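Local coordinates for TetR family transcriptional regulator (Clostridium perfringens, PDB 6AZH), which probably binds DNA as a dimeric TetR-family transcriptional regulator, with a putative role in controlling fatty acid metabolism, at residues F12-N17 with S34-A39; A99-V104 with S157-S162; E52-V57 with D116-K121. One frame throughout, in Å; residues are numbered along the deposited sequence.

Contact 1: residues F12-N17 with S34-A39; sequences FEAAIN and SKANVA
Ala-14 on helix 6-26 presses its methyl group against the last turn of helix 29-36, and this one CB carries nearly all of the contact. The packing is apolar. Ala-14 CB lies 3.7 Å from Ala-36 CB, and it also rests on the main chain beside that methyl, 3.5 Å from Ala-36 N. A methylene joins from the preceding residue, Lys-35 CB, 3.9 Å from Ala-14 CB. Because the group at the interface is only a methyl, the backbones come very close, the CA atoms of Ala-14 and Ala-36 standing 5.1 Å apart.

Polar groups are kept to the margin. Lys-35 starts toward helix 6-26, but its chain bends at chi2 (-75°) and again at chi4, which turns the ammonium group away to a salt bridge with Glu-31 one helical turn earlier. Its side chain also touches Val-18. Glu-13, next to Ala-14, is paired with Lys-9 along its own helix.

Past the contact the chain turns away. Asn-37 is the first residue to leave helical geometry, with positive phi (57°), and the turn closes in a Schellman motif, with Asn-37 N bonded to Ser-34 O at 3.2 Å. The chain then runs through Val-38 to Ala-39, the N-cap residue of helix 40-46, so the break is the turn of the helix-turn-helix unit expected of a TetR-type DNA-binding domain.

No hydrogen bond joins the two segments. Their close fit depends on small side chains and van der Waals contact, with the charged groups bonded within their own helices.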
loop_
_atom_site.group_PDB
_atom_site.type_symbol
_atom_site.label_atom_id
_atom_site.label_comp_id
_atom_site.label_asym_id
_atom_site.label_seq_id
_atom_site.Cartn_x
_atom_site.Cartn_y
_atom_site.Cartn_z
ATOM N N PHE A 12 9.738 21.723 4.184
ATOM C CA PHE A 12 9.509 20.554 3.331
ATOM C C PHE A 12 10.194 19.316 3.894
ATOM O O PHE A 12 9.550 18.280 4.121
ATOM C CB PHE A 12 10.008 20.857 1.917
ATOM C CG PHE A 12 9.916 19.683 0.960
ATOM C CD1 PHE A 12 8.715 19.361 0.354
ATOM C CD2 PHE A 12 11.039 18.928 0.658
ATOM C CE1 PHE A 12 8.626 18.294 -0.535
ATOM C CE2 PHE A 12 10.964 17.846 -0.234
ATOM C CZ PHE A 12 9.755 17.538 -0.836
ATOM N N GLU A 13 11.505 19.403 4.134
ATOM C CA GLU A 13 12.234 18.229 4.598
ATOM C C GLU A 13 11.804 17.815 6.000
ATOM O O GLU A 13 11.655 16.619 6.277
ATOM C CB GLU A 13 13.737 18.486 4.539
ATOM C CG GLU A 13 14.294 18.269 3.136
ATOM C CD GLU A 13 15.764 18.607 3.002
ATOM O OE1 GLU A 13 16.455 18.739 4.038
ATOM O OE2 GLU A 13 16.230 18.743 1.849
ATOM N N ALA A 14 11.598 18.774 6.906
ATOM C CA ALA A 14 11.150 18.403 8.240
ATOM C C ALA A 14 9.740 17.836 8.217
ATOM O O ALA A 14 9.437 16.885 8.952
ATOM C CB ALA A 14 11.223 19.609 9.193
ATOM N N ALA A 15 8.852 18.426 7.419
ATOM C CA ALA A 15 7.469 17.968 7.406
ATOM C C ALA A 15 7.386 16.525 6.923
ATOM O O ALA A 15 6.600 15.731 7.449
ATOM C CB ALA A 15 6.613 18.867 6.518
ATOM N N ILE A 16 8.193 16.169 5.926
ATOM C CA ILE A 16 8.195 14.778 5.468
ATOM C C ILE A 16 8.454 13.837 6.635
ATOM O O ILE A 16 7.738 12.849 6.830
ATOM C CB ILE A 16 9.228 14.568 4.349
ATOM C CG1 ILE A 16 8.696 15.115 3.030
ATOM C CG2 ILE A 16 9.524 13.091 4.201
ATOM C CD1 ILE A 16 9.780 15.366 2.006
ATOM N N ASN A 17 9.488 14.132 7.435
ATOM C CA ASN A 17 9.847 13.230 8.527
ATOM C C ASN A 17 8.790 13.223 9.628
ATOM O O ASN A 17 8.463 12.160 10.167
ATOM C CB ASN A 17 11.216 13.598 9.086
ATOM C CG ASN A 17 12.328 13.197 8.169
ATOM O OD1 ASN A 17 12.234 12.185 7.469
ATOM N ND2 ASN A 17 13.391 13.990 8.148
ATOM N N SER A 34 9.714 23.377 14.844
ATOM C CA SER A 34 10.850 23.009 15.678
ATOM C C SER A 34 11.846 22.172 14.893
ATOM O O SER A 34 13.045 22.471 14.868
ATOM C CB SER A 34 10.353 22.253 16.910
ATOM O OG SER A 34 11.431 21.723 17.646
ATOM N N LYS A 35 11.352 21.136 14.208
ATOM C CA LYS A 35 12.249 20.249 13.477
ATOM C C LYS A 35 12.895 20.960 12.298
ATOM O O LYS A 35 14.040 20.651 11.939
ATOM C CB LYS A 35 11.492 19.004 13.006
ATOM C CG LYS A 35 11.191 17.992 14.113
ATOM C CD LYS A 35 12.444 17.214 14.511
ATOM C CE LYS A 35 12.119 16.084 15.491
ATOM N NZ LYS A 35 11.903 16.581 16.878
ATOM N N ALA A 36 12.176 21.895 11.674
ATOM C CA ALA A 36 12.719 22.644 10.551
ATOM C C ALA A 36 13.708 23.724 10.963
ATOM O O ALA A 36 14.393 24.262 10.092
ATOM C CB ALA A 36 11.591 23.295 9.751
ATOM N N ASN A 37 13.783 24.074 12.243
ATOM C CA ASN A 37 14.583 25.227 12.660
ATOM C C ASN A 37 14.118 26.483 11.936
ATOM O O ASN A 37 14.924 27.257 11.424
ATOM C CB ASN A 37 16.071 24.987 12.407
ATOM C CG ASN A 37 16.780 24.452 13.609
ATOM O OD1 ASN A 37 17.351 25.214 14.388
ATOM N ND2 ASN A 37 16.767 23.136 13.767
ATOM N N VAL A 38 12.801 26.659 11.857
ATOM C CA VAL A 38 12.167 27.820 11.250
ATOM C C VAL A 38 11.320 28.502 12.316
ATOM O O VAL A 38 10.493 27.852 12.963
ATOM C CB VAL A 38 11.305 27.425 10.042
ATOM C CG1 VAL A 38 10.446 28.582 9.590
ATOM C CG2 VAL A 38 12.196 26.963 8.906
ATOM N N ALA A 39 11.529 29.799 12.505
ATOM C CA ALA A 39 10.715 30.531 13.469
ATOM C C ALA A 39 9.232 30.362 13.140
ATOM O O ALA A 39 8.827 30.464 11.981
ATOM C CB ALA A 39 11.106 32.013 13.454
#

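Contact 2: residues A99-V104 with S157-S162; sequences AFFKMV and SLISTS
Phe-101 reaches from helix 98-106 to helix 147-165, and its ring makes every contact across the two segments. Phe-101 CZ lies 3.6 Å from Leu-158 CB and 4.0 Å from Leu-158 CD1, so the leucine is touched at both its root and one branch. The two side chains cross at about a right angle. On the CD2 side of the ring, approached obliquely, Ser-162 OG is 3.5 Å from Phe-101 CD2. Ile-159 is more distant, with Ile-159 CG1 at the ring edge, near the ring plane, 4.3 Å from Phe-101 CE2.

With CG swung anti to the main-chain nitrogen (chi1 -156°), the phenyl group projects across an interaxial distance of 11.2 Å, too wide for backbone contact. The segments cross at -109°. Leu-158 and Ser-162, four residues apart, present themselves on successive turns. The hydroxyl beside the ring is already engaged: Ser-162 OG donates to Leu-158 O at 2.9 Å, a bond that holds the rotation of the serine side chain. That carbonyl also accepts from Ser-162 N, the ordinary helical donor, which reaches it from the opposite face of its plane.

All four touching residues are buried. Helix 79-96 supplies Leu-94, which packs on both Phe-101 and Ser-162, while Trp-65 of helix 50-74 lies against Leu-158. Beyond helix 147-165 comes the second subunit, where Ile-159 packs on its own counterpart and Ser-162 meets Trp-109 of that chain; the contact therefore joins helix 98-106 to a helix of the dimer interface.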
loop_
_atom_site.group_PDB
_atom_site.type_symbol
_atom_site.label_atom_id
_atom_site.label_comp_id
_atom_site.label_asym_id
_atom_site.label_seq_id
_atom_site.Cartn_x
_atom_site.Cartn_y
_atom_site.Cartn_z
ATOM N N ALA A 99 10.832 8.076 3.373
ATOM C CA ALA A 99 9.964 8.806 4.293
ATOM C C ALA A 99 8.797 9.445 3.549
ATOM O O ALA A 99 7.634 9.332 3.971
ATOM C CB ALA A 99 10.771 9.860 5.060
ATOM N N PHE A 100 9.091 10.119 2.433
ATOM C CA PHE A 100 8.043 10.744 1.631
ATOM C C PHE A 100 6.993 9.728 1.201
ATOM O O PHE A 100 5.785 9.995 1.282
ATOM C CB PHE A 100 8.660 11.436 0.404
ATOM C CG PHE A 100 7.641 11.981 -0.557
ATOM C CD1 PHE A 100 7.050 13.204 -0.345
ATOM C CD2 PHE A 100 7.285 11.275 -1.688
ATOM C CE1 PHE A 100 6.075 13.711 -1.236
ATOM C CE2 PHE A 100 6.347 11.771 -2.571
ATOM C CZ PHE A 100 5.736 12.985 -2.350
ATOM N N PHE A 101 7.428 8.557 0.734
ATOM C CA PHE A 101 6.471 7.581 0.228
ATOM C C PHE A 101 5.593 7.021 1.342
ATOM O O PHE A 101 4.400 6.793 1.127
ATOM C CB PHE A 101 7.200 6.457 -0.506
ATOM C CG PHE A 101 6.341 5.762 -1.503
ATOM C CD1 PHE A 101 6.139 6.318 -2.755
ATOM C CD2 PHE A 101 5.711 4.573 -1.182
ATOM C CE1 PHE A 101 5.345 5.686 -3.681
ATOM C CE2 PHE A 101 4.910 3.933 -2.107
ATOM C CZ PHE A 101 4.720 4.497 -3.352
ATOM N N LYS A 102 6.154 6.826 2.542
ATOM C CA LYS A 102 5.353 6.411 3.695
ATOM C C LYS A 102 4.310 7.461 4.058
ATOM O O LYS A 102 3.166 7.126 4.403
ATOM C CB LYS A 102 6.256 6.162 4.900
ATOM C CG LYS A 102 7.123 4.929 4.786
ATOM C CD LYS A 102 8.090 4.882 5.953
ATOM C CE LYS A 102 9.152 3.843 5.727
ATOM N NZ LYS A 102 10.294 4.108 6.635
HETATM N N MSE A 103 4.709 8.732 4.046
HETATM C CA MSE A 103 3.795 9.831 4.272
HETATM C C MSE A 103 2.610 9.743 3.310
HETATM O O MSE A 103 1.455 9.853 3.730
HETATM C CB MSE A 103 4.527 11.152 4.093
HETATM C CG MSE A 103 3.633 12.273 3.622
HETATM SE SE MSE A 103 4.587 13.903 3.533
HETATM C CE MSE A 103 5.351 13.523 1.961
ATOM N N VAL A 104 2.910 9.539 2.017
ATOM C CA VAL A 104 1.863 9.378 1.002
ATOM C C VAL A 104 0.989 8.176 1.335
ATOM O O VAL A 104 -0.241 8.276 1.391
ATOM C CB VAL A 104 2.491 9.224 -0.402
ATOM C CG1 VAL A 104 1.442 8.797 -1.424
ATOM C CG2 VAL A 104 3.135 10.517 -0.863
ATOM N N SER A 157 3.137 -2.283 -6.820
ATOM C CA SER A 157 4.411 -2.924 -6.486
ATOM C C SER A 157 5.266 -2.043 -5.574
ATOM O O SER A 157 6.038 -2.564 -4.760
ATOM C CB SER A 157 5.189 -3.294 -7.750
ATOM O OG SER A 157 5.786 -2.163 -8.377
ATOM N N LEU A 158 5.142 -0.716 -5.685
ATOM C CA LEU A 158 5.859 0.164 -4.766
ATOM C C LEU A 158 5.354 0.004 -3.346
ATOM O O LEU A 158 6.127 0.110 -2.386
ATOM C CB LEU A 158 5.703 1.616 -5.190
ATOM C CG LEU A 158 6.317 1.925 -6.548
ATOM C CD1 LEU A 158 6.026 3.362 -6.915
ATOM C CD2 LEU A 158 7.817 1.642 -6.505
ATOM N N ILE A 159 4.046 -0.191 -3.196
ATOM C CA ILE A 159 3.458 -0.225 -1.868
ATOM C C ILE A 159 3.849 -1.503 -1.147
ATOM O O ILE A 159 4.308 -1.470 -0.001
ATOM C CB ILE A 159 1.930 -0.065 -1.946
ATOM C CG1 ILE A 159 1.593 1.212 -2.722
ATOM C CG2 ILE A 159 1.353 -0.049 -0.535
ATOM C CD1 ILE A 159 0.114 1.540 -2.825
ATOM N N SER A 160 3.665 -2.653 -1.804
ATOM C CA SER A 160 4.012 -3.910 -1.157
ATOM C C SER A 160 5.516 -4.018 -0.936
ATOM O O SER A 160 5.953 -4.574 0.079
ATOM C CB SER A 160 3.483 -5.094 -1.979
ATOM O OG SER A 160 3.982 -5.061 -3.294
ATOM N N THR A 161 6.321 -3.451 -1.836
ATOM C CA THR A 161 7.767 -3.464 -1.627
ATOM C C THR A 161 8.165 -2.546 -0.476
ATOM O O THR A 161 9.073 -2.873 0.293
ATOM C CB THR A 161 8.496 -3.074 -2.914
ATOM O OG1 THR A 161 8.099 -3.976 -3.949
ATOM C CG2 THR A 161 10.005 -3.169 -2.732
ATOM N N SER A 162 7.494 -1.402 -0.336
ATOM C CA SER A 162 7.742 -0.543 0.820
ATOM C C SER A 162 7.492 -1.290 2.119
ATOM O O SER A 162 8.208 -1.095 3.107
ATOM C CB SER A 162 6.853 0.697 0.770
ATOM O OG SER A 162 7.290 1.602 -0.208
#

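Contact 3: residues E52-V57 with D116-K121; sequences EIFNFV and DELRNK
Segments 52-57 and 116-121, on helices 50-74 and 113-138, come nearest at Asn-55 and Leu-118, whose CA atoms are 8.0 Å apart, and side chains and a water bridge the space between these two turns. On the buried side, Phe-54 offers its ring edge to Leu-118, with Phe-54 CZ 4.5 Å from Leu-118 CD2 and the methyl near the ring plane: a light apolar touch. The ring is held further by edge-to-face packing with Phe-19 and Tyr-24.

On the outer side the link is made through water. Asn-55 ND2 and Glu-117 OE1 are 4.1 Å apart, too far for a direct bond, with the amide and carboxylate planes turned 66° from each other. A single water fills in, accepting from Asn-55 ND2 at 3.0 Å and donating to Glu-117 OE1 at 2.6 Å. Glu-117 runs extended beyond CG (chi2 158°), which carries its carboxylate out to this water.

Farther round helix 113-138, Arg-119 NH2 forms a salt bridge with Asp-116 OD1, while its NH1 binds the carbonyls of Leu-108 and Gly-110 in the preceding loop. Such a junction, where the long connecting helix leaving the DNA-binding domain packs on a helix of the C-terminal domain, belongs to the all-helical TetR fold.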
loop_
_atom_site.group_PDB
_atom_site.type_symbol
_atom_site.label_atom_id
_atom_site.label_comp_id
_atom_site.label_asym_id
_atom_site.label_seq_id
_atom_site.Cartn_x
_atom_site.Cartn_y
_atom_site.Cartn_z
ATOM N N GLU A 52 -2.109 22.970 4.820
ATOM C CA GLU A 52 -1.398 23.659 3.748
ATOM C C GLU A 52 0.017 23.118 3.605
ATOM O O GLU A 52 0.507 22.945 2.481
ATOM C CB GLU A 52 -1.394 25.174 3.995
ATOM C CG GLU A 52 -2.720 25.843 3.665
ATOM C CD GLU A 52 -2.621 27.361 3.471
ATOM O OE1 GLU A 52 -1.507 27.922 3.540
ATOM O OE2 GLU A 52 -3.677 27.997 3.257
ATOM N N ILE A 53 0.684 22.817 4.725
ATOM C CA ILE A 53 2.032 22.263 4.640
ATOM C C ILE A 53 1.990 20.910 3.945
ATOM O O ILE A 53 2.771 20.636 3.026
ATOM C CB ILE A 53 2.684 22.143 6.024
ATOM C CG1 ILE A 53 2.879 23.531 6.668
ATOM C CG2 ILE A 53 4.042 21.438 5.888
ATOM C CD1 ILE A 53 3.272 23.464 8.139
ATOM N N PHE A 54 1.061 20.053 4.378
ATOM C CA PHE A 54 0.918 18.728 3.777
ATOM C C PHE A 54 0.755 18.804 2.263
ATOM O O PHE A 54 1.445 18.096 1.522
ATOM C CB PHE A 54 -0.280 18.009 4.399
ATOM C CG PHE A 54 -0.462 16.608 3.884
ATOM C CD1 PHE A 54 -1.259 16.355 2.776
ATOM C CD2 PHE A 54 0.190 15.549 4.499
ATOM C CE1 PHE A 54 -1.404 15.065 2.300
ATOM C CE2 PHE A 54 0.043 14.248 4.014
ATOM C CZ PHE A 54 -0.755 14.019 2.922
ATOM N N ASN A 55 -0.180 19.640 1.784
ATOM C CA ASN A 55 -0.473 19.678 0.353
ATOM C C ASN A 55 0.716 20.200 -0.442
ATOM O O ASN A 55 1.014 19.697 -1.537
ATOM C CB ASN A 55 -1.713 20.536 0.103
ATOM C CG ASN A 55 -2.982 19.861 0.564
ATOM O OD1 ASN A 55 -3.028 18.636 0.728
ATOM N ND2 ASN A 55 -4.029 20.654 0.777
ATOM N N PHE A 56 1.397 21.215 0.095
ATOM C CA PHE A 56 2.618 21.723 -0.522
ATOM C C PHE A 56 3.672 20.623 -0.641
ATOM O O PHE A 56 4.281 20.443 -1.707
ATOM C CB PHE A 56 3.126 22.908 0.312
ATOM C CG PHE A 56 4.572 23.214 0.118
ATOM C CD1 PHE A 56 4.985 24.014 -0.930
ATOM C CD2 PHE A 56 5.517 22.731 1.007
ATOM C CE1 PHE A 56 6.322 24.297 -1.111
ATOM C CE2 PHE A 56 6.854 23.017 0.830
ATOM C CZ PHE A 56 7.249 23.796 -0.226
ATOM N N VAL A 57 3.868 19.844 0.434
ATOM C CA VAL A 57 4.849 18.758 0.412
ATOM C C VAL A 57 4.471 17.716 -0.646
ATOM O O VAL A 57 5.319 17.268 -1.432
ATOM C CB VAL A 57 4.991 18.113 1.807
ATOM C CG1 VAL A 57 5.891 16.886 1.739
ATOM C CG2 VAL A 57 5.544 19.128 2.848
ATOM N N ASP A 116 -8.814 12.719 -1.014
ATOM C CA ASP A 116 -9.291 12.695 -2.396
ATOM C C ASP A 116 -8.299 13.395 -3.313
ATOM O O ASP A 116 -7.960 12.889 -4.390
ATOM C CB ASP A 116 -10.656 13.375 -2.503
ATOM C CG ASP A 116 -11.785 12.538 -1.941
ATOM O OD1 ASP A 116 -11.750 11.299 -2.084
ATOM O OD2 ASP A 116 -12.726 13.132 -1.366
ATOM N N GLU A 117 -7.830 14.578 -2.894
ATOM C CA GLU A 117 -6.900 15.357 -3.701
ATOM C C GLU A 117 -5.572 14.632 -3.873
ATOM O O GLU A 117 -5.005 14.619 -4.973
ATOM C CB GLU A 117 -6.691 16.733 -3.065
ATOM C CG GLU A 117 -7.891 17.655 -3.254
ATOM C CD GLU A 117 -7.968 18.782 -2.222
ATOM O OE1 GLU A 117 -7.025 18.944 -1.408
ATOM O OE2 GLU A 117 -8.981 19.514 -2.235
ATOM N N LEU A 118 -5.065 14.029 -2.793
ATOM C CA LEU A 118 -3.858 13.211 -2.877
ATOM C C LEU A 118 -4.033 12.075 -3.875
ATOM O O LEU A 118 -3.149 11.817 -4.701
ATOM C CB LEU A 118 -3.512 12.650 -1.502
ATOM C CG LEU A 118 -2.415 11.582 -1.471
ATOM C CD1 LEU A 118 -1.110 12.130 -2.033
ATOM C CD2 LEU A 118 -2.205 11.018 -0.086
ATOM N N ARG A 119 -5.157 11.358 -3.794
ATOM C CA ARG A 119 -5.389 10.257 -4.730
ATOM C C ARG A 119 -5.484 10.764 -6.164
ATOM O O ARG A 119 -5.042 10.085 -7.098
ATOM C CB ARG A 119 -6.654 9.484 -4.348
ATOM C CG ARG A 119 -6.454 8.475 -3.220
ATOM C CD ARG A 119 -7.699 7.619 -2.999
ATOM N NE ARG A 119 -8.858 8.409 -2.591
ATOM C CZ ARG A 119 -9.230 8.623 -1.330
ATOM N NH1 ARG A 119 -8.535 8.109 -0.323
ATOM N NH2 ARG A 119 -10.298 9.363 -1.075
ATOM N N ASN A 120 -6.074 11.948 -6.370
ATOM C CA ASN A 120 -6.102 12.513 -7.718
ATOM C C ASN A 120 -4.699 12.788 -8.230
ATOM O O ASN A 120 -4.438 12.635 -9.426
ATOM C CB ASN A 120 -6.932 13.797 -7.761
ATOM C CG ASN A 120 -8.422 13.548 -7.523
ATOM O OD1 ASN A 120 -8.866 12.404 -7.330
ATOM N ND2 ASN A 120 -9.199 14.627 -7.511
ATOM N N LYS A 121 -3.780 13.185 -7.348
ATOM C CA LYS A 121 -2.402 13.413 -7.774
ATOM C C LYS A 121 -1.708 12.106 -8.138
ATOM O O LYS A 121 -0.955 12.049 -9.114
ATOM C CB LYS A 121 -1.622 14.126 -6.673
ATOM C CG LYS A 121 -1.372 15.599 -6.926
ATOM C CD LYS A 121 -2.648 16.392 -6.934
ATOM C CE LYS A 121 -2.423 17.807 -6.383
ATOM N NZ LYS A 121 -1.583 18.641 -7.301
HETATM O O HOH W 1 -6.890 19.828 1.011
#

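Overall arrangement
Contact 1 closes before contacts 2 and 3 open along the chain. It lies inside the N-terminal helix-turn-helix region, and contact 2 in the C-terminal domain, probably the regulatory part, with centres about 21 Å apart. Contact 3 joins the two regions; its segments alternate with those of contact 2, and its centre is about 18 Å from that of contact 1 and 16 Å from that of contact 2. Val-57 of helix 50-74 packs on Ile-16 of helix 6-26 and on Phe-100 of helix 98-106. This shared apolar packing between the two parts is consistent with TetR-type regulation, in which changes in the C-terminal domain are passed to the DNA-binding domain.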